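Local atomic coordinates of cytosine-specific methyltransferase (Escherichia coli O157:H7 EDL933, PDB entry 3G7U), a protein that probably transfers a methyl group from S-adenosyl-L-methionine to carbon 5 of cytosine in DNA, as a member of the C5-methyltransferase family. Residues S55-A59 / E60-G64; L176-D180 / E181-P185; D189-V193 / K194-Y198; T258-S261 / K262-E266. All coordinates share one frame; numbering follows the deposited sequence.

Interaction 1: S55-A59 / E60-G64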
loop_
_atom_site.group_PDB
_atom_site.type_symbol
_atom_site.label_atom_id
_atom_site.label_comp_id
_atom_site.label_asym_id
_atom_site.label_seq_id
_atom_site.Cartn_x
_atom_site.Cartn_y
_atom_site.Cartn_z
ATOM N N SER A 55 18.454 5.294 -9.394
ATOM C CA SER A 55 19.336 5.856 -10.431
ATOM C C SER A 55 20.752 5.247 -10.466
ATOM O O SER A 55 21.462 5.348 -11.485
ATOM C CB SER A 55 19.421 7.380 -10.330
ATOM O OG SER A 55 20.306 7.787 -9.311
ATOM N N LEU A 56 21.130 4.617 -9.362
ATOM C CA LEU A 56 22.453 4.000 -9.174
ATOM C C LEU A 56 22.397 2.496 -9.483
ATOM O O LEU A 56 23.371 1.768 -9.240
ATOM C CB LEU A 56 22.932 4.239 -7.739
ATOM C CG LEU A 56 23.181 5.717 -7.338
ATOM C CD1 LEU A 56 23.767 5.764 -5.954
ATOM C CD2 LEU A 56 24.148 6.355 -8.337
ATOM N N LEU A 57 21.243 2.036 -9.990
ATOM C CA LEU A 57 21.009 0.612 -10.305
ATOM C C LEU A 57 20.931 0.380 -11.808
ATOM O O LEU A 57 20.518 1.250 -12.580
ATOM C CB LEU A 57 19.738 0.045 -9.619
ATOM C CG LEU A 57 19.680 0.163 -8.085
ATOM C CD1 LEU A 57 18.370 -0.441 -7.568
ATOM C CD2 LEU A 57 20.926 -0.450 -7.349
ATOM N N ASN A 58 21.322 -0.831 -12.208
ATOM C CA ASN A 58 21.079 -1.336 -13.542
ATOM C C ASN A 58 20.913 -2.850 -13.433
ATOM O O ASN A 58 21.042 -3.417 -12.336
ATOM C CB ASN A 58 22.198 -0.948 -14.513
ATOM C CG ASN A 58 23.543 -1.514 -14.112
ATOM O OD1 ASN A 58 23.628 -2.648 -13.639
ATOM N ND2 ASN A 58 24.591 -0.711 -14.255
ATOM N N ALA A 59 20.582 -3.507 -14.548
ATOM C CA ALA A 59 20.298 -4.929 -14.521
ATOM C C ALA A 59 21.470 -5.750 -13.988
ATOM O O ALA A 59 21.268 -6.704 -13.241
ATOM C CB ALA A 59 19.923 -5.399 -15.968
ATOM N N GLU A 60 22.689 -5.392 -14.376
ATOM C CA GLU A 60 23.867 -6.183 -13.943
ATOM C C GLU A 60 24.133 -6.031 -12.446
ATOM O O GLU A 60 24.501 -6.989 -11.766
ATOM C CB GLU A 60 25.125 -5.794 -14.736
ATOM C CG GLU A 60 25.297 -6.574 -16.040
ATOM C CD GLU A 60 25.337 -8.110 -15.839
ATOM O OE1 GLU A 60 26.097 -8.618 -14.980
ATOM O OE2 GLU A 60 24.599 -8.815 -16.557
ATOM N N ILE A 61 23.930 -4.820 -11.937
ATOM C CA ILE A 61 24.144 -4.560 -10.509
ATOM C C ILE A 61 23.121 -5.383 -9.740
ATOM O O ILE A 61 23.443 -6.089 -8.752
ATOM C CB ILE A 61 24.018 -3.037 -10.220
ATOM C CG1 ILE A 61 25.251 -2.345 -10.798
ATOM C CG2 ILE A 61 23.962 -2.742 -8.731
ATOM C CD1 ILE A 61 25.189 -0.855 -10.708
ATOM N N ILE A 62 21.878 -5.305 -10.203
ATOM C CA ILE A 62 20.800 -6.086 -9.558
ATOM C C ILE A 62 21.016 -7.600 -9.567
ATOM O O ILE A 62 20.803 -8.275 -8.553
ATOM C CB ILE A 62 19.402 -5.683 -10.115
ATOM C CG1 ILE A 62 19.068 -4.290 -9.574
ATOM C CG2 ILE A 62 18.356 -6.680 -9.651
ATOM C CD1 ILE A 62 17.918 -3.557 -10.288
ATOM N N LYS A 63 21.458 -8.143 -10.700
ATOM C CA LYS A 63 21.798 -9.580 -10.753
ATOM C C LYS A 63 22.960 -9.915 -9.802
ATOM O O LYS A 63 22.959 -10.982 -9.173
ATOM C CB LYS A 63 22.135 -10.002 -12.196
ATOM C CG LYS A 63 20.951 -9.979 -13.166
ATOM C CD LYS A 63 21.460 -9.853 -14.625
ATOM C CE LYS A 63 20.325 -9.938 -15.634
ATOM N NZ LYS A 63 20.830 -9.623 -17.014
ATOM N N GLY A 64 23.897 -8.984 -9.675
ATOM C CA GLY A 64 25.007 -9.050 -8.712
ATOM C C GLY A 64 24.567 -9.117 -7.275
ATOM O O GLY A 64 25.165 -9.818 -6.475
#

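Interaction 2: L176-D180 / E181-P185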
loop_
_atom_site.group_PDB
_atom_site.type_symbol
_atom_site.label_atom_id
_atom_site.label_comp_id
_atom_site.label_asym_id
_atom_site.label_seq_id
_atom_site.Cartn_x
_atom_site.Cartn_y
_atom_site.Cartn_z
ATOM N N LEU A 176 -0.149 -13.551 -24.540
ATOM C CA LEU A 176 -1.305 -13.656 -23.677
ATOM C C LEU A 176 -2.440 -12.795 -24.203
ATOM O O LEU A 176 -2.200 -11.757 -24.824
ATOM C CB LEU A 176 -0.927 -13.233 -22.258
ATOM C CG LEU A 176 -0.633 -14.310 -21.216
ATOM C CD1 LEU A 176 -0.474 -15.720 -21.781
ATOM C CD2 LEU A 176 0.591 -13.887 -20.440
ATOM N N ASP A 177 -3.673 -13.239 -23.974
ATOM C CA ASP A 177 -4.845 -12.387 -24.214
ATOM C C ASP A 177 -5.307 -11.877 -22.867
ATOM O O ASP A 177 -5.467 -12.667 -21.935
ATOM C CB ASP A 177 -5.985 -13.167 -24.883
ATOM C CG ASP A 177 -5.580 -13.770 -26.221
ATOM O OD1 ASP A 177 -5.182 -13.006 -27.130
ATOM O OD2 ASP A 177 -5.662 -15.011 -26.357
ATOM N N ILE A 178 -5.493 -10.564 -22.756
ATOM C CA ILE A 178 -5.938 -9.969 -21.492
ATOM C C ILE A 178 -7.260 -9.226 -21.611
ATOM O O ILE A 178 -7.335 -8.128 -22.176
ATOM C CB ILE A 178 -4.881 -9.029 -20.867
ATOM C CG1 ILE A 178 -3.525 -9.730 -20.755
ATOM C CG2 ILE A 178 -5.349 -8.538 -19.482
ATOM C CD1 ILE A 178 -2.431 -8.821 -20.324
ATOM N N SER A 179 -8.303 -9.841 -21.063
ATOM C CA SER A 179 -9.590 -9.173 -20.898
ATOM C C SER A 179 -9.585 -8.447 -19.560
ATOM O O SER A 179 -8.847 -8.826 -18.637
ATOM C CB SER A 179 -10.742 -10.185 -20.955
ATOM O OG SER A 179 -10.832 -10.971 -19.774
ATOM N N ASP A 180 -10.423 -7.421 -19.447
ATOM C CA ASP A 180 -10.521 -6.656 -18.202
ATOM C C ASP A 180 -11.226 -7.434 -17.097
ATOM O O ASP A 180 -11.108 -7.100 -15.913
ATOM C CB ASP A 180 -11.197 -5.311 -18.456
ATOM C CG ASP A 180 -10.294 -4.338 -19.218
ATOM O OD1 ASP A 180 -9.059 -4.291 -18.956
ATOM O OD2 ASP A 180 -10.838 -3.617 -20.082
ATOM N N GLU A 181 -11.942 -8.490 -17.490
ATOM C CA GLU A 181 -12.578 -9.405 -16.542
ATOM C C GLU A 181 -11.643 -9.730 -15.393
ATOM O O GLU A 181 -12.078 -9.744 -14.236
ATOM C CB GLU A 181 -13.007 -10.712 -17.220
ATOM C CG GLU A 181 -13.593 -11.750 -16.262
ATOM C CD GLU A 181 -14.540 -12.726 -16.948
ATOM O OE1 GLU A 181 -14.233 -13.165 -18.086
ATOM O OE2 GLU A 181 -15.594 -13.050 -16.344
ATOM N N VAL A 182 -10.363 -9.952 -15.711
ATOM C CA VAL A 182 -9.428 -10.441 -14.716
ATOM C C VAL A 182 -9.215 -9.421 -13.586
ATOM O O VAL A 182 -9.180 -9.827 -12.430
ATOM C CB VAL A 182 -8.084 -11.012 -15.320
ATOM C CG1 VAL A 182 -8.380 -12.046 -16.432
ATOM C CG2 VAL A 182 -7.165 -9.925 -15.842
ATOM N N PHE A 183 -9.198 -8.133 -13.932
ATOM C CA PHE A 183 -8.903 -7.037 -12.986
ATOM C C PHE A 183 -10.131 -6.377 -12.338
ATOM O O PHE A 183 -10.000 -5.592 -11.382
ATOM C CB PHE A 183 -8.048 -5.960 -13.656
ATOM C CG PHE A 183 -6.746 -6.479 -14.198
ATOM C CD1 PHE A 183 -5.844 -7.123 -13.360
ATOM C CD2 PHE A 183 -6.434 -6.344 -15.557
ATOM C CE1 PHE A 183 -4.624 -7.629 -13.863
ATOM C CE2 PHE A 183 -5.218 -6.835 -16.079
ATOM C CZ PHE A 183 -4.307 -7.479 -15.230
ATOM N N MET A 184 -11.316 -6.682 -12.868
ATOM C CA MET A 184 -12.551 -6.074 -12.405
ATOM C C MET A 184 -12.959 -6.748 -11.133
ATOM O O MET A 184 -12.780 -7.963 -11.000
ATOM C CB MET A 184 -13.669 -6.317 -13.427
ATOM C CG MET A 184 -13.679 -5.417 -14.617
ATOM S SD MET A 184 -14.823 -6.143 -15.832
ATOM C CE MET A 184 -16.432 -5.955 -15.008
ATOM N N PRO A 185 -13.571 -5.984 -10.205
ATOM C CA PRO A 185 -14.033 -6.564 -8.957
ATOM C C PRO A 185 -15.317 -7.370 -9.119
ATOM O O PRO A 185 -16.279 -6.907 -9.739
ATOM C CB PRO A 185 -14.276 -5.346 -8.065
ATOM C CG PRO A 185 -14.403 -4.179 -8.981
ATOM C CD PRO A 185 -13.855 -4.539 -10.310
#

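Interaction 3: D189-V193 / K194-Y198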
loop_
_atom_site.group_PDB
_atom_site.type_symbol
_atom_site.label_atom_id
_atom_site.label_comp_id
_atom_site.label_asym_id
_atom_site.label_seq_id
_atom_site.Cartn_x
_atom_site.Cartn_y
_atom_site.Cartn_z
ATOM N N ASP A 189 -18.067 -7.402 -1.197
ATOM C CA ASP A 189 -18.877 -6.667 -0.222
ATOM C C ASP A 189 -18.131 -5.415 0.258
ATOM O O ASP A 189 -16.970 -5.517 0.675
ATOM C CB ASP A 189 -19.243 -7.568 0.954
ATOM C CG ASP A 189 -20.226 -8.667 0.559
ATOM O OD1 ASP A 189 -21.348 -8.323 0.112
ATOM O OD2 ASP A 189 -19.875 -9.864 0.685
ATOM N N PRO A 190 -18.783 -4.236 0.166
ATOM C CA PRO A 190 -18.227 -2.955 0.610
ATOM C C PRO A 190 -17.956 -2.944 2.114
ATOM O O PRO A 190 -18.671 -3.586 2.890
ATOM C CB PRO A 190 -19.318 -1.949 0.259
ATOM C CG PRO A 190 -20.568 -2.777 0.157
ATOM C CD PRO A 190 -20.137 -4.081 -0.392
ATOM N N VAL A 191 -16.887 -2.257 2.512
ATOM C CA VAL A 191 -16.499 -2.203 3.917
ATOM C C VAL A 191 -16.525 -0.743 4.276
ATOM O O VAL A 191 -15.711 0.014 3.778
ATOM C CB VAL A 191 -15.064 -2.764 4.152
ATOM C CG1 VAL A 191 -14.763 -2.823 5.636
ATOM C CG2 VAL A 191 -14.962 -4.156 3.594
ATOM N N THR A 192 -17.475 -0.338 5.109
ATOM C CA THR A 192 -17.584 1.030 5.573
ATOM C C THR A 192 -16.660 1.233 6.772
ATOM O O THR A 192 -16.118 0.256 7.322
ATOM C CB THR A 192 -19.026 1.331 6.040
ATOM O OG1 THR A 192 -19.385 0.365 7.031
ATOM C CG2 THR A 192 -20.001 1.199 4.858
ATOM N N VAL A 193 -16.516 2.496 7.160
ATOM C CA VAL A 193 -15.751 2.905 8.360
ATOM C C VAL A 193 -16.162 2.074 9.580
ATOM O O VAL A 193 -15.327 1.485 10.266
ATOM C CB VAL A 193 -15.940 4.429 8.627
ATOM C CG1 VAL A 193 -15.318 4.863 9.985
ATOM C CG2 VAL A 193 -15.371 5.230 7.480
ATOM N N LYS A 194 -17.466 1.973 9.824
ATOM C CA LYS A 194 -17.971 1.279 10.991
ATOM C C LYS A 194 -17.535 -0.163 11.008
ATOM O O LYS A 194 -17.182 -0.695 12.054
ATOM C CB LYS A 194 -19.511 1.423 11.048
ATOM C CG LYS A 194 -20.277 0.462 11.949
ATOM C CD LYS A 194 -21.790 0.811 11.911
ATOM C CE LYS A 194 -22.537 0.395 13.191
ATOM N NZ LYS A 194 -23.894 1.076 13.309
ATOM N N ASP A 195 -17.546 -0.818 9.849
ATOM C CA ASP A 195 -17.118 -2.223 9.788
ATOM C C ASP A 195 -15.614 -2.350 10.000
ATOM O O ASP A 195 -15.149 -3.308 10.620
ATOM C CB ASP A 195 -17.417 -2.843 8.416
ATOM C CG ASP A 195 -18.902 -2.810 8.046
ATOM O OD1 ASP A 195 -19.758 -2.986 8.939
ATOM O OD2 ASP A 195 -19.195 -2.614 6.841
ATOM N N ALA A 196 -14.854 -1.398 9.462
ATOM C CA ALA A 196 -13.373 -1.558 9.487
ATOM C C ALA A 196 -12.856 -1.351 10.899
ATOM O O ALA A 196 -11.923 -2.020 11.314
ATOM C CB ALA A 196 -12.710 -0.549 8.547
ATOM N N LEU A 197 -13.518 -0.470 11.640
ATOM C CA LEU A 197 -13.083 -0.076 13.000
ATOM C C LEU A 197 -13.672 -0.939 14.119
ATOM O O LEU A 197 -13.358 -0.721 15.292
ATOM C CB LEU A 197 -13.391 1.393 13.245
ATOM C CG LEU A 197 -12.717 2.355 12.277
ATOM C CD1 LEU A 197 -12.825 3.772 12.785
ATOM C CD2 LEU A 197 -11.253 1.971 12.067
ATOM N N TYR A 198 -14.452 -1.964 13.747
ATOM C CA TYR A 198 -15.118 -2.860 14.701
ATOM C C TYR A 198 -14.144 -3.450 15.695
ATOM O O TYR A 198 -13.111 -4.035 15.291
ATOM C CB TYR A 198 -15.820 -4.042 13.994
ATOM C CG TYR A 198 -16.204 -5.136 14.985
ATOM C CD1 TYR A 198 -17.356 -5.005 15.755
ATOM C CD2 TYR A 198 -15.384 -6.252 15.206
ATOM C CE1 TYR A 198 -17.708 -5.965 16.689
ATOM C CE2 TYR A 198 -15.711 -7.206 16.159
ATOM C CZ TYR A 198 -16.889 -7.039 16.888
ATOM O OH TYR A 198 -17.266 -7.951 17.823
#

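Interaction 4: T258-S261 / K262-E266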
loop_
_atom_site.group_PDB
_atom_site.type_symbol
_atom_site.label_atom_id
_atom_site.label_comp_id
_atom_site.label_asym_id
_atom_site.label_seq_id
_atom_site.Cartn_x
_atom_site.Cartn_y
_atom_site.Cartn_z
ATOM N N THR A 258 -3.829 10.685 20.372
ATOM C CA THR A 258 -3.188 11.989 20.438
ATOM C C THR A 258 -3.900 12.776 21.535
ATOM O O THR A 258 -5.130 12.759 21.634
ATOM C CB THR A 258 -3.290 12.684 19.083
ATOM O OG1 THR A 258 -2.564 11.940 18.110
ATOM C CG2 THR A 258 -2.706 14.117 19.130
ATOM N N LEU A 259 -3.138 13.439 22.398
ATOM C CA LEU A 259 -3.732 14.321 23.376
ATOM C C LEU A 259 -4.230 15.649 22.758
ATOM O O LEU A 259 -3.420 16.399 22.195
ATOM C CB LEU A 259 -2.708 14.585 24.483
ATOM C CG LEU A 259 -3.151 15.429 25.659
ATOM C CD1 LEU A 259 -4.256 14.727 26.442
ATOM C CD2 LEU A 259 -1.907 15.728 26.538
ATOM N N HIS A 260 -5.525 15.923 22.895
ATOM C CA HIS A 260 -6.144 17.167 22.409
ATOM C C HIS A 260 -6.565 18.064 23.582
ATOM O O HIS A 260 -7.036 17.569 24.604
ATOM C CB HIS A 260 -7.414 16.881 21.569
ATOM C CG HIS A 260 -7.192 15.971 20.396
ATOM N ND1 HIS A 260 -6.324 16.277 19.374
ATOM C CD2 HIS A 260 -7.758 14.785 20.063
ATOM C CE1 HIS A 260 -6.351 15.319 18.463
ATOM N NE2 HIS A 260 -7.207 14.392 18.863
ATOM N N SER A 261 -6.469 19.383 23.410
ATOM C CA SER A 261 -7.052 20.303 24.405
ATOM C C SER A 261 -8.579 20.138 24.470
ATOM O O SER A 261 -9.176 19.651 23.515
ATOM C CB SER A 261 -6.693 21.729 24.062
ATOM O OG SER A 261 -7.390 22.130 22.915
ATOM N N LYS A 262 -9.211 20.529 25.590
ATOM C CA LYS A 262 -10.662 20.350 25.775
ATOM C C LYS A 262 -11.447 21.138 24.770
ATOM O O LYS A 262 -12.508 20.714 24.356
ATOM C CB LYS A 262 -11.130 20.728 27.193
ATOM C CG LYS A 262 -10.728 19.728 28.254
ATOM C CD LYS A 262 -11.813 18.686 28.475
ATOM C CE LYS A 262 -12.856 19.188 29.459
ATOM N NZ LYS A 262 -13.945 18.190 29.661
ATOM N N ILE A 263 -10.908 22.281 24.374
ATOM C CA ILE A 263 -11.569 23.115 23.394
ATOM C C ILE A 263 -11.572 22.424 22.032
ATOM O O ILE A 263 -12.599 22.417 21.347
ATOM C CB ILE A 263 -11.013 24.556 23.392
ATOM C CG1 ILE A 263 -11.593 25.275 24.630
ATOM C CG2 ILE A 263 -11.371 25.294 22.088
ATOM C CD1 ILE A 263 -11.297 26.755 24.758
ATOM N N VAL A 264 -10.453 21.782 21.690
ATOM C CA VAL A 264 -10.380 20.993 20.463
ATOM C C VAL A 264 -11.349 19.821 20.562
ATOM O O VAL A 264 -12.163 19.583 19.665
ATOM C CB VAL A 264 -8.936 20.546 20.171
ATOM C CG1 VAL A 264 -8.903 19.485 19.084
ATOM C CG2 VAL A 264 -8.096 21.731 19.746
ATOM N N GLN A 265 -11.298 19.133 21.690
ATOM C CA GLN A 265 -12.130 17.985 21.944
ATOM C C GLN A 265 -13.620 18.331 21.839
ATOM O O GLN A 265 -14.405 17.556 21.296
ATOM C CB GLN A 265 -11.793 17.463 23.327
ATOM C CG GLN A 265 -12.331 16.122 23.664
ATOM C CD GLN A 265 -11.653 15.516 24.882
ATOM O OE1 GLN A 265 -12.233 14.673 25.558
ATOM N NE2 GLN A 265 -10.426 15.940 25.163
ATOM N N GLU A 266 -14.009 19.504 22.347
ATOM C CA GLU A 266 -15.419 19.911 22.297
ATOM C C GLU A 266 -15.834 20.264 20.867
ATOM O O GLU A 266 -16.943 19.960 20.425
ATOM C CB GLU A 266 -15.687 21.064 23.273
ATOM C CG GLU A 266 -16.028 20.573 24.687
ATOM C CD GLU A 266 -15.748 21.606 25.791
ATOM O OE1 GLU A 266 -15.446 22.789 25.484
ATOM O OE2 GLU A 266 -15.827 21.217 26.981
#

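Interaction 1: S55-A59 / E60-G64
The backbone turns into helix 59-66 through two consecutive i to i+4 bonds, Ile62 N to Asn58 O at 3.0 Å and Lys63 N to Ala59 O at 2.9 Å. Just ahead of these, the Asn58 side chain caps the helix: its OD1 supplies the acceptor that a carbonyl of a preceding turn would give, taking Ile61 N at 2.8 Å, with an N-H...O angle of 162° and the donor lying almost straight beyond the amide C=O. The chi1 of 62° tucks CG between the backbone N and the carbonyl carbon, which folds the amide back over the first turn. This is an asparagine N-cap, and it opens the helix that follows strand 48-50 in the Rossmann-like domain. The Ile61 side chain crosses that of Asn58 at about a right angle, CG1 lying 3.3 Å from Asn58 OD1, while its CD1 reaches Leu56 O at 3.5 Å. Its branch CG2 meets Leu57 CD2 at 4.0 Å. Leu57 CB touches Ile62 CD1 at 4.1 Å, so the leucine before the cap packs on two successive helix residues. Helix 94-110 contacts the turn: Glu109 OE1 is hydrogen-bonded to Ala59 N, and Arg105 NH2 to Leu57 O.

Interaction 2: L176-D180 / E181-P185
With chi1 at -52°, Ile178 sets CG1 beside its backbone N and CG2 anti to it, and CG2 is the branch that meets Phe183 CE2 at 3.8 Å. Phe183, whose chi1 is -58°, holds its ring back alongside its own backbone N, toward the isoleucine; the approach is oblique to the ring. The methyl CG2 of Val182 sits over the centre of one face of the same ring, and it also comes 4.3 Å from Ile178 CG2, so the three side chains form one small apolar cluster. The chain bends at Asp180. Its carbonyl O accepts from Phe183 N at 2.9 Å, with the donor well above the carbonyl plane, and more weakly from Met184 N at 3.1 Å. The CG of Met184 lies 3.3 Å from Asp180 O, beside the carbonyl that takes both donors. Phe183 packs on Leu363 of helix 353-367 and on Leu146 of strand 143-152, and its O is hydrogen-bonded to Tyr156 OH. The arrangement is a surface turn with helical backbone angles, closed by an i to i+3 bond, whose apolar side packs the chain after strand 163-171 against the sheet and the C-terminal helix of a Rossmann-like fold.

Interaction 3: D189-V193 / K194-Y198
Asp195 OD2 is approached by two groups of Thr192, the backbone N at 3.3 Å and the hydroxyl OG1 at 3.0 Å. The bond from N is weak, though fairly straight at 160°; that from OG1 is weak too, and its proton may serve another acceptor. A chi1 of 55° turns Thr192 OG1 into the first turn, and the carboxylate swings back to meet it because Asp195 CG lies beside its own N (chi1 -59°). The aspartate is thus tied by one oxygen to the residue that starts the helix, and its negative charge near that N-terminal end would probably be favourable. Next to this polar pair, Val191 CG1 touches Asp195 CB at 3.8 Å and Ala196 CB at 4.2 Å. The backbone turns through Ala196 N to Thr192 O and Leu197 N to Val193 O, both 3.0 Å. Val193 and Leu197 lie side by side and point the same way, CG1 of the valine 3.9 Å from CD1 of the leucine. Leu197 and Ala196 also pack on Leu327 of helix 321-328, and Arg326 NH2 is hydrogen-bonded to the O atoms of Ala196 and Tyr198. Thr192 at the N-cap, its N-H weakly bound to the carboxylate three residues on, makes one half of a capping box at the start of the short helix 193-196.

Interaction 4: T258-S261 / K262-E266
Two hydrogen bonds join Ser261 to the helix that it opens. Gln265 N donates to Ser261 O at 2.8 Å in the plane of the carbonyl, with an N-H...O angle of 166°, and closes the first full turn of helix 262-269. Val264 N donates to Ser261 OG at 3.3 Å, a weak capping bond. The serine hydroxyl can face that N-H because its chi1 of 71° rotates OG inward, over the turn. The remaining contacts are van der Waals ones. Val264 CG2 lies 3.3 Å from the same OG, and its other methyl, CG1, meets His260 CB at 3.9 Å and comes at the imidazole obliquely, near CG and ND1; the two side chains cross at about a right angle. Gln265 CB rests 3.4 Å from Ser261 O, beside the carbonyl that Gln265 N uses. Thr258 O lies over one face of the histidine ring, toward the rim; NE2 is hydrogen-bonded to Val318 N, and the ring stacks edge-to-face with Tyr268. With a short, straight bond to Ser261 O and a weak one to OG, the hydroxyl only lightly caps Val264 N, while contact with Val264 and the NE2 bond fix the orientation of His260.

The four contacts follow one another along the chain. Interaction 1 leads from strand 48-50, at one edge of the seven-stranded mixed sheet, into helix 59-66. Interaction 2 lies in the loop after strand 163-171, against helix 353-367, with its centre about 32 Å from that of interaction 1. Interaction 3 continues the same loop into helix 193-196, its centre about 27 Å from that of interaction 2, and interaction 4 follows strand 256-258 of the small two-stranded parallel sheet. The centres of interactions 1 and 4, about 51 Å apart, lie on opposite sides of the chain's centre. Interactions 1, 3 and 4 each place a polar N-cap residue before a helix, but only in 1 and 4 does its side chain accept a backbone N-H.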